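Local structure of putative glucoamylase (Bacteroides uniformis, 4GL3) at residues G246-T252 with H278-N282; C300-S306 with V323-A329; I235-L239 with Y271-A277. The protein is a putative glucoamylase of the six-hairpin clan that probably hydrolyses glucosidic bonds. All coordinates share one frame; numbering follows the deposited sequence.

Contact 1: G246-T252 with H278-N282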
loop_
_atom_site.group_PDB
_atom_site.type_symbol
_atom_site.label_atom_id
_atom_site.label_comp_id
_atom_site.label_asym_id
_atom_site.label_seq_id
_atom_site.Cartn_x
_atom_site.Cartn_y
_atom_site.Cartn_z
ATOM N N GLY A 246 6.475 11.823 11.731
ATOM C CA GLY A 246 6.366 10.485 11.102
ATOM C C GLY A 246 6.049 10.518 9.611
ATOM O O GLY A 246 6.372 9.583 8.872
ATOM N N GLY A 247 5.432 11.612 9.165
ATOM C CA GLY A 247 5.070 11.762 7.775
ATOM C C GLY A 247 3.591 11.476 7.532
ATOM O O GLY A 247 2.811 11.261 8.458
ATOM N N PRO A 248 3.197 11.493 6.269
ATOM C CA PRO A 248 1.862 11.029 5.859
ATOM C C PRO A 248 1.574 9.609 6.392
ATOM O O PRO A 248 2.475 8.715 6.401
ATOM C CB PRO A 248 1.930 11.020 4.334
ATOM C CG PRO A 248 3.211 11.724 3.954
ATOM C CD PRO A 248 4.126 11.696 5.138
ATOM N N LEU A 249 0.341 9.396 6.853
ATOM C CA LEU A 249 -0.002 8.145 7.580
ATOM C C LEU A 249 0.084 6.898 6.693
ATOM O O LEU A 249 0.241 5.797 7.226
ATOM C CB LEU A 249 -1.340 8.247 8.348
ATOM C CG LEU A 249 -1.594 7.213 9.462
ATOM C CD1 LEU A 249 -0.428 7.047 10.467
ATOM C CD2 LEU A 249 -2.882 7.564 10.179
ATOM N N PHE A 250 0.040 7.049 5.358
ATOM C CA PHE A 250 0.146 5.862 4.503
ATOM C C PHE A 250 1.493 5.122 4.627
ATOM O O PHE A 250 1.607 3.986 4.172
ATOM C CB PHE A 250 -0.163 6.155 3.013
ATOM C CG PHE A 250 1.030 6.703 2.215
ATOM C CD1 PHE A 250 1.321 8.071 2.234
ATOM C CD2 PHE A 250 1.839 5.861 1.465
ATOM C CE1 PHE A 250 2.383 8.600 1.481
ATOM C CE2 PHE A 250 2.901 6.389 0.693
ATOM C CZ PHE A 250 3.178 7.745 0.723
ATOM N N PHE A 251 2.512 5.762 5.207
ATOM C CA PHE A 251 3.747 5.061 5.501
ATOM C C PHE A 251 3.506 3.805 6.402
ATOM O O PHE A 251 4.288 2.872 6.348
ATOM C CB PHE A 251 4.772 5.969 6.198
ATOM C CG PHE A 251 5.365 7.099 5.339
ATOM C CD1 PHE A 251 5.057 7.264 3.997
ATOM C CD2 PHE A 251 6.256 8.011 5.936
ATOM C CE1 PHE A 251 5.634 8.292 3.256
ATOM C CE2 PHE A 251 6.825 9.033 5.212
ATOM C CZ PHE A 251 6.539 9.152 3.856
ATOM N N THR A 252 2.426 3.783 7.192
ATOM C CA THR A 252 2.084 2.599 8.041
ATOM C C THR A 252 1.203 1.581 7.316
ATOM O O THR A 252 0.794 0.585 7.916
ATOM C CB THR A 252 1.380 3.029 9.342
ATOM O OG1 THR A 252 0.057 3.513 9.029
ATOM C CG2 THR A 252 2.224 4.105 10.049
ATOM N N HIS A 278 2.832 6.188 15.280
ATOM C CA HIS A 278 2.572 7.075 14.154
ATOM C C HIS A 278 1.078 7.384 14.004
ATOM O O HIS A 278 0.684 8.541 13.818
ATOM C CB HIS A 278 3.117 6.462 12.891
ATOM C CG HIS A 278 3.146 7.390 11.715
ATOM N ND1 HIS A 278 3.688 7.013 10.504
ATOM C CD2 HIS A 278 2.708 8.666 11.553
ATOM C CE1 HIS A 278 3.573 8.012 9.647
ATOM N NE2 HIS A 278 2.985 9.026 10.255
ATOM N N THR A 279 0.251 6.350 14.083
ATOM C CA THR A 279 -1.206 6.548 14.024
ATOM C C THR A 279 -1.722 7.483 15.111
ATOM O O THR A 279 -2.531 8.377 14.848
ATOM C CB THR A 279 -1.915 5.184 14.072
ATOM O OG1 THR A 279 -1.462 4.382 12.972
ATOM C CG2 THR A 279 -3.464 5.319 14.086
ATOM N N LEU A 280 -1.250 7.308 16.334
ATOM C CA LEU A 280 -1.819 8.079 17.474
ATOM C C LEU A 280 -1.298 9.504 17.470
ATOM O O LEU A 280 -1.999 10.426 17.812
ATOM C CB LEU A 280 -1.527 7.385 18.810
ATOM C CG LEU A 280 -2.312 6.079 19.021
ATOM C CD1 LEU A 280 -2.151 5.550 20.439
ATOM C CD2 LEU A 280 -3.790 6.303 18.725
ATOM N N ILE A 281 -0.058 9.688 17.042
ATOM C CA ILE A 281 0.495 11.028 16.848
ATOM C C ILE A 281 -0.254 11.824 15.746
ATOM O O ILE A 281 -0.572 12.994 15.938
ATOM C CB ILE A 281 2.006 10.942 16.574
ATOM C CG1 ILE A 281 2.738 10.527 17.869
ATOM C CG2 ILE A 281 2.538 12.261 16.008
ATOM C CD1 ILE A 281 4.159 9.983 17.602
ATOM N N ASN A 282 -0.527 11.185 14.611
ATOM C CA ASN A 282 -1.289 11.802 13.506
ATOM C C ASN A 282 -2.679 12.236 14.006
ATOM O O ASN A 282 -3.126 13.389 13.826
ATOM C CB ASN A 282 -1.335 10.782 12.348
ATOM C CG ASN A 282 -1.773 11.378 11.034
ATOM O OD1 ASN A 282 -2.977 11.582 10.817
ATOM N ND2 ASN A 282 -0.805 11.620 10.114
HETATM O O HOH W 1 1.936 11.921 11.164
#
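The imidazole of His278 is clamped between Gly246 and Leu249. Gly246 CA lies over one face of the ring, 4.0 Å from its centroid. Leu249 CD1 lies over the opposite face, 3.8 Å from the centroid, so both form CH-pi contacts. The histidine reaches this slot because its CG is trans to the backbone N (chi1 -169°), which sends the ring off the helix into the loop. Gly246 has a positive phi and no side chain, and its CA can lie close over the ring. At the ring edge NE2 donates to Gly247 O, 2.9 Å away, with an N-H...O angle of 156°. The oxygen is in the plane of the imidazole. Seen from the carbonyl, however, the donor stands above the plane, 47° out of it. Thr252 CG2 comes obliquely to His278 ND1 at 3.3 Å. The hydroxyl of the same threonine turns back to Leu249 O, which also accepts from Thr252 N, so Leu249 O takes two bonds from Thr252.

Segment 246-252 belongs to the long loop between strand 235-239 and helix 271-288. The histidine thus pins that loop against the helix that follows it, within the putative glucoamylase family region.

The packing is looser toward Asn282. Leu249 CB is 3.8 Å from Asn282 ND2, and CD2 only brushes the rest of the amide. Water 1 joins the two segments here. It donates to Gly247 O at 2.9 Å and accepts from Asn282 ND2 at 3.0 Å. Gly247 O therefore takes a direct bond from the ring and a second from the water. The other end of the amide, OD1, accepts from Leu303 N. Phe251 meets the edge of the His278 ring with its CB alone, and the residue is partly exposed.

Contact 2: C300-S306 with V323-A329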
loop_
_atom_site.group_PDB
_atom_site.type_symbol
_atom_site.label_atom_id
_atom_site.label_comp_id
_atom_site.label_asym_id
_atom_site.label_seq_id
_atom_site.Cartn_x
_atom_site.Cartn_y
_atom_site.Cartn_z
ATOM N N CYS A 300 -12.833 13.161 13.323
ATOM C CA CYS A 300 -12.416 13.619 12.028
ATOM C C CYS A 300 -10.910 13.893 12.048
ATOM O O CYS A 300 -10.466 15.005 12.343
ATOM C CB CYS A 300 -13.226 14.860 11.695
ATOM S SG CYS A 300 -13.032 15.384 10.008
ATOM N N TRP A 301 -10.150 12.829 11.786
ATOM C CA TRP A 301 -8.687 12.847 11.804
ATOM C C TRP A 301 -8.152 11.971 10.701
ATOM O O TRP A 301 -8.877 11.123 10.166
ATOM C CB TRP A 301 -8.137 12.344 13.142
ATOM C CG TRP A 301 -8.469 10.915 13.500
ATOM C CD1 TRP A 301 -9.613 10.469 14.095
ATOM C CD2 TRP A 301 -7.638 9.745 13.317
ATOM N NE1 TRP A 301 -9.552 9.101 14.286
ATOM C CE2 TRP A 301 -8.359 8.634 13.813
ATOM C CE3 TRP A 301 -6.376 9.528 12.765
ATOM C CZ2 TRP A 301 -7.848 7.348 13.796
ATOM C CZ3 TRP A 301 -5.881 8.254 12.732
ATOM C CH2 TRP A 301 -6.612 7.177 13.244
ATOM N N GLY A 302 -6.876 12.193 10.380
ATOM C CA GLY A 302 -6.131 11.358 9.452
ATOM C C GLY A 302 -5.586 12.193 8.314
ATOM O O GLY A 302 -6.332 12.576 7.404
ATOM N N LEU A 303 -4.277 12.455 8.358
ATOM C CA LEU A 303 -3.563 13.194 7.306
ATOM C C LEU A 303 -2.579 12.290 6.537
ATOM O O LEU A 303 -1.699 11.637 7.122
ATOM C CB LEU A 303 -2.803 14.374 7.929
ATOM C CG LEU A 303 -3.616 15.413 8.707
ATOM C CD1 LEU A 303 -2.681 16.414 9.381
ATOM C CD2 LEU A 303 -4.634 16.099 7.803
ATOM N N THR A 304 -2.754 12.256 5.216
ATOM C CA THR A 304 -1.882 11.526 4.317
ATOM C C THR A 304 -1.958 12.141 2.895
ATOM O O THR A 304 -2.767 13.043 2.627
ATOM C CB THR A 304 -2.264 10.049 4.306
ATOM O OG1 THR A 304 -1.225 9.288 3.703
ATOM C CG2 THR A 304 -3.604 9.787 3.546
ATOM N N ALA A 305 -1.110 11.646 2.000
ATOM C CA ALA A 305 -1.102 12.074 0.595
ATOM C C ALA A 305 -2.433 11.771 -0.085
ATOM O O ALA A 305 -2.947 10.637 -0.000
ATOM C CB ALA A 305 0.060 11.417 -0.200
ATOM N N SER A 306 -2.953 12.758 -0.799
ATOM C CA SER A 306 -4.195 12.579 -1.532
ATOM C C SER A 306 -4.500 13.787 -2.408
ATOM O O SER A 306 -3.800 14.802 -2.337
ATOM C CB SER A 306 -5.330 12.401 -0.512
ATOM O OG SER A 306 -5.609 13.601 0.173
ATOM N N VAL A 323 -7.054 19.411 4.585
ATOM C CA VAL A 323 -7.588 18.248 3.872
ATOM C C VAL A 323 -7.456 17.015 4.787
ATOM O O VAL A 323 -6.365 16.675 5.236
ATOM C CB VAL A 323 -6.827 18.017 2.534
ATOM C CG1 VAL A 323 -7.307 16.748 1.804
ATOM C CG2 VAL A 323 -6.928 19.268 1.633
ATOM N N ILE A 324 -8.594 16.411 5.113
ATOM C CA ILE A 324 -8.661 15.110 5.788
ATOM C C ILE A 324 -8.910 14.046 4.706
ATOM O O ILE A 324 -9.701 14.241 3.768
ATOM C CB ILE A 324 -9.769 15.112 6.891
ATOM C CG1 ILE A 324 -9.416 16.103 8.011
ATOM C CG2 ILE A 324 -10.005 13.695 7.468
ATOM C CD1 ILE A 324 -8.310 15.722 8.990
ATOM N N THR A 325 -8.197 12.936 4.807
ATOM C CA THR A 325 -8.188 11.941 3.793
ATOM C C THR A 325 -8.593 10.576 4.444
ATOM O O THR A 325 -7.836 10.022 5.273
ATOM C CB THR A 325 -6.767 11.812 3.205
ATOM O OG1 THR A 325 -6.331 13.056 2.627
ATOM C CG2 THR A 325 -6.720 10.682 2.225
ATOM N N PRO A 326 -9.786 10.034 4.078
ATOM C CA PRO A 326 -10.314 8.863 4.778
ATOM C C PRO A 326 -9.401 7.653 4.853
ATOM O O PRO A 326 -9.432 6.963 5.875
ATOM C CB PRO A 326 -11.589 8.538 3.987
ATOM C CG PRO A 326 -12.102 9.897 3.620
ATOM C CD PRO A 326 -10.832 10.647 3.230
ATOM N N THR A 327 -8.590 7.394 3.818
ATOM C CA THR A 327 -7.704 6.253 3.877
ATOM C C THR A 327 -6.713 6.298 5.037
ATOM O O THR A 327 -6.286 5.240 5.466
ATOM C CB THR A 327 -6.975 5.982 2.552
ATOM O OG1 THR A 327 -6.395 4.668 2.594
ATOM C CG2 THR A 327 -5.868 7.029 2.283
ATOM N N ALA A 328 -6.384 7.490 5.561
ATOM C CA ALA A 328 -5.471 7.640 6.721
ATOM C C ALA A 328 -6.023 6.893 7.947
ATOM O O ALA A 328 -5.428 5.895 8.386
ATOM C CB ALA A 328 -5.201 9.130 7.062
ATOM N N ALA A 329 -7.150 7.354 8.482
ATOM C CA ALA A 329 -7.736 6.722 9.670
ATOM C C ALA A 329 -8.200 5.283 9.383
ATOM O O ALA A 329 -7.963 4.374 10.179
ATOM C CB ALA A 329 -8.901 7.547 10.233
HETATM O O HOH W 2 -8.855 9.661 7.808
HETATM O O HOH W 3 -4.937 14.362 4.466
#
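Gly302, with positive phi, brings its backbone to within 4.7 Å of Ala328 (CA to CA), and Thr325 N donates to Gly302 O at 3.2 Å in an almost straight bond (176°). Ala328 CB presses into this glycine and is only 3.4 Å from Gly302 CA, tighter than usual for two carbons. Ala329 CB sits over one face of the Trp301 indole, 3.6 Å from the centroid of the six-membered ring and 8° off its normal. The indole lies there because a chi1 of 62° folds it back over its own backbone. Its NE1 donates to Tyr339 O.

Farther along, the methyls of Thr304 and Thr325 meet, CG2 to CG2, at 3.5 Å, the two side chains crossing at about a right angle. The hydroxyl of Thr304 points elsewhere and accepts from Phe250 N. Leu303 CD2 and Ile324 CD1 touch on the other flank. Ser306 OG and Thr325 OG1 are hydrogen-bonded at 2.6 Å, but the direction of that bond is not settled.

Two waters fill the polar seams. Water 2 accepts from Ala329 N and lies 2.8 Å from both Trp301 O and Thr325 O. Water 3 accepts from Thr304 N, donates to Val323 O and meets Thr325 OG1. The segments join the turn into helix 326-331 to the chain leading into strand 305-306. A Tris molecule, probably from the crystallisation liquor, lies about 4 Å from the side chain of Ala305 and may mark a pocket.

All the touching residues are buried. Their polar atoms are met partly by the two waters and partly by neighbours such as Asn282, which accepts from Leu303 N. The chemistry implies methyl packing around Gly302 beside a water-mediated polar seam, with the backbone bonded outward as well.

Contact 3: I235-L239 with Y271-A277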
loop_
_atom_site.group_PDB
_atom_site.type_symbol
_atom_site.label_atom_id
_atom_site.label_comp_id
_atom_site.label_asym_id
_atom_site.label_seq_id
_atom_site.Cartn_x
_atom_site.Cartn_y
_atom_site.Cartn_z
ATOM N N ILE A 235 3.953 10.833 23.091
ATOM C CA ILE A 235 4.166 9.507 22.463
ATOM C C ILE A 235 5.538 9.403 21.771
ATOM O O ILE A 235 5.885 10.219 20.917
ATOM C CB ILE A 235 3.034 9.196 21.456
ATOM C CG1 ILE A 235 1.642 9.308 22.150
ATOM C CG2 ILE A 235 3.209 7.813 20.839
ATOM C CD1 ILE A 235 0.481 9.656 21.228
ATOM N N LYS A 236 6.283 8.356 22.107
ATOM C CA LYS A 236 7.600 8.129 21.575
ATOM C C LYS A 236 7.425 7.536 20.170
ATOM O O LYS A 236 6.732 6.521 20.010
ATOM C CB LYS A 236 8.351 7.161 22.499
ATOM C CG LYS A 236 9.876 7.237 22.425
ATOM C CD LYS A 236 10.563 5.879 22.634
ATOM C CE LYS A 236 10.590 5.063 21.342
ATOM N NZ LYS A 236 11.173 3.696 21.487
ATOM N N LEU A 237 8.028 8.168 19.154
ATOM C CA LEU A 237 7.986 7.681 17.772
ATOM C C LEU A 237 9.351 7.086 17.378
ATOM O O LEU A 237 10.316 7.847 17.200
ATOM C CB LEU A 237 7.630 8.846 16.814
ATOM C CG LEU A 237 7.514 8.565 15.312
ATOM C CD1 LEU A 237 6.405 7.557 14.994
ATOM C CD2 LEU A 237 7.309 9.881 14.554
ATOM N N PRO A 238 9.455 5.737 17.242
ATOM C CA PRO A 238 10.792 5.129 16.992
ATOM C C PRO A 238 11.503 5.639 15.745
ATOM O O PRO A 238 12.694 5.957 15.803
ATOM C CB PRO A 238 10.492 3.627 16.878
ATOM C CG PRO A 238 9.236 3.436 17.707
ATOM C CD PRO A 238 8.431 4.711 17.538
ATOM N N LEU A 239 10.760 5.740 14.654
ATOM C CA LEU A 239 11.303 6.046 13.339
ATOM C C LEU A 239 10.500 7.141 12.588
ATOM O O LEU A 239 9.313 7.395 12.860
ATOM C CB LEU A 239 11.326 4.777 12.469
ATOM C CG LEU A 239 12.036 3.486 12.975
ATOM C CD1 LEU A 239 11.748 2.318 12.012
ATOM C CD2 LEU A 239 13.533 3.730 13.172
ATOM N N TYR A 271 8.191 -2.774 15.341
ATOM C CA TYR A 271 7.361 -2.198 14.287
ATOM C C TYR A 271 5.914 -2.053 14.693
ATOM O O TYR A 271 5.223 -1.171 14.190
ATOM C CB TYR A 271 7.529 -2.926 12.961
ATOM C CG TYR A 271 8.891 -2.583 12.395
ATOM C CD1 TYR A 271 9.103 -1.384 11.733
ATOM C CD2 TYR A 271 9.998 -3.403 12.624
ATOM C CE1 TYR A 271 10.370 -1.016 11.284
ATOM C CE2 TYR A 271 11.263 -3.050 12.159
ATOM C CZ TYR A 271 11.443 -1.848 11.500
ATOM O OH TYR A 271 12.708 -1.483 11.067
ATOM N N GLU A 272 5.459 -2.870 15.632
ATOM C CA GLU A 272 4.119 -2.699 16.156
ATOM C C GLU A 272 4.003 -1.353 16.902
ATOM O O GLU A 272 3.004 -0.633 16.759
ATOM C CB GLU A 272 3.754 -3.844 17.101
ATOM C CG GLU A 272 2.294 -3.825 17.530
ATOM C CD GLU A 272 1.889 -5.094 18.301
ATOM O OE1 GLU A 272 2.734 -6.005 18.520
ATOM O OE2 GLU A 272 0.720 -5.167 18.681
ATOM N N GLU A 273 5.001 -1.048 17.718
ATOM C CA GLU A 273 5.091 0.242 18.388
ATOM C C GLU A 273 5.135 1.379 17.350
ATOM O O GLU A 273 4.456 2.384 17.507
ATOM C CB GLU A 273 6.336 0.303 19.273
ATOM C CG GLU A 273 6.365 1.509 20.196
ATOM C CD GLU A 273 7.712 1.740 20.916
ATOM O OE1 GLU A 273 8.718 1.009 20.683
ATOM O OE2 GLU A 273 7.770 2.694 21.732
ATOM N N GLN A 274 5.918 1.215 16.284
ATOM C CA GLN A 274 6.042 2.253 15.266
ATOM C C GLN A 274 4.662 2.595 14.680
ATOM O O GLN A 274 4.313 3.792 14.538
ATOM C CB GLN A 274 6.989 1.819 14.122
ATOM C CG GLN A 274 7.071 2.812 12.939
ATOM C CD GLN A 274 7.683 4.166 13.307
ATOM O OE1 GLN A 274 8.354 4.296 14.342
ATOM N NE2 GLN A 274 7.479 5.180 12.442
HETATM N N MSE A 275 3.896 1.556 14.313
HETATM C CA MSE A 275 2.645 1.772 13.560
HETATM C C MSE A 275 1.607 2.427 14.491
HETATM O O MSE A 275 0.902 3.364 14.090
HETATM C CB MSE A 275 2.075 0.486 12.973
HETATM C CG MSE A 275 2.959 -0.263 12.032
HETATM SE SE MSE A 275 3.883 0.854 10.788
HETATM C CE MSE A 275 5.626 -0.032 10.824
ATOM N N LYS A 276 1.552 1.962 15.735
ATOM C CA LYS A 276 0.676 2.552 16.739
ATOM C C LYS A 276 1.053 3.981 17.065
ATOM O O LYS A 276 0.190 4.841 17.109
ATOM C CB LYS A 276 0.648 1.721 18.028
ATOM C CG LYS A 276 0.014 0.360 17.796
ATOM C CD LYS A 276 -0.316 -0.407 19.082
ATOM C CE LYS A 276 -1.169 -1.635 18.734
ATOM N NZ LYS A 276 -0.860 -2.782 19.626
ATOM N N ALA A 277 2.341 4.234 17.288
ATOM C CA ALA A 277 2.830 5.581 17.625
ATOM C C ALA A 277 2.498 6.549 16.505
ATOM O O ALA A 277 1.949 7.613 16.745
ATOM C CB ALA A 277 4.351 5.588 17.913
HETATM O O HOH W 4 5.766 4.728 21.516
#
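Ile235 opens the contact with CG2, which rests on Ala277 CB at 3.8 Å. The same alanine methyl stands against Lys236 O, 3.3 Å away. The lysine side chain bends at chi2 and chi3 and reaches across the extended chain of Glu273. Lys236 NZ and Glu273 OE2 form a salt bridge that is long, at 3.6 Å, on the solvent-exposed side of the contact. Water 4 donates to Glu273 OE2 and also approaches Lys236 O, so close that this second bond is doubtful.

Leu237 lays CD1 against the amide of Gln274, near NE2. Pro238 slides past the same side chain in the opposite direction. Its CD is 3.2 Å from Gln274 OE1, and its CG touches the Glu273 carboxylate. Leu239 is then gripped at both ends of its backbone by the one amide. Leu239 N donates to Gln274 OE1 at 2.8 Å in a bent bond (142°). Gln274 NE2 donates to Leu239 O at 2.9 Å, coming from above the carbonyl plane of the leucine. A bend at chi2 of Gln274 (65°) turns the amide toward the strand. The paired bonds fix its rotation and tell oxygen from nitrogen. The leucine side chain continues to Tyr271, with CD1 3.7 Å from CE1, meeting the ring obliquely. The tyrosine hydroxyl bonds to Asp266.

The segment axes approach to 7.5 Å at an angle of 122°. Strand 235-239 pairs with strand 227-232, and the arrangement is a two-stranded antiparallel beta hairpin laid across the start of helix 271-288.

In the fold
From the N terminus, strand 235-239 comes first and opens contact 3. The chain then runs into the loop holding 246-252, which opens contact 1. Helix 271-288 closes both in turn: residues 271-277 close contact 3, then 278-282 close contact 1. The two contacts therefore cross along the chain, and their centres lie 9 Å apart. Contact 2 follows in series and closes the shorter loop between 300-306 and 323-329. It touches contact 1 through Leu303, whose O and N meet Leu249 N and Asn282 OD1. Contact 2 does not touch contact 3. Together they tie the hairpin, the long loop, helix 271-288 and the start of helix 326-331 into one side of the chain.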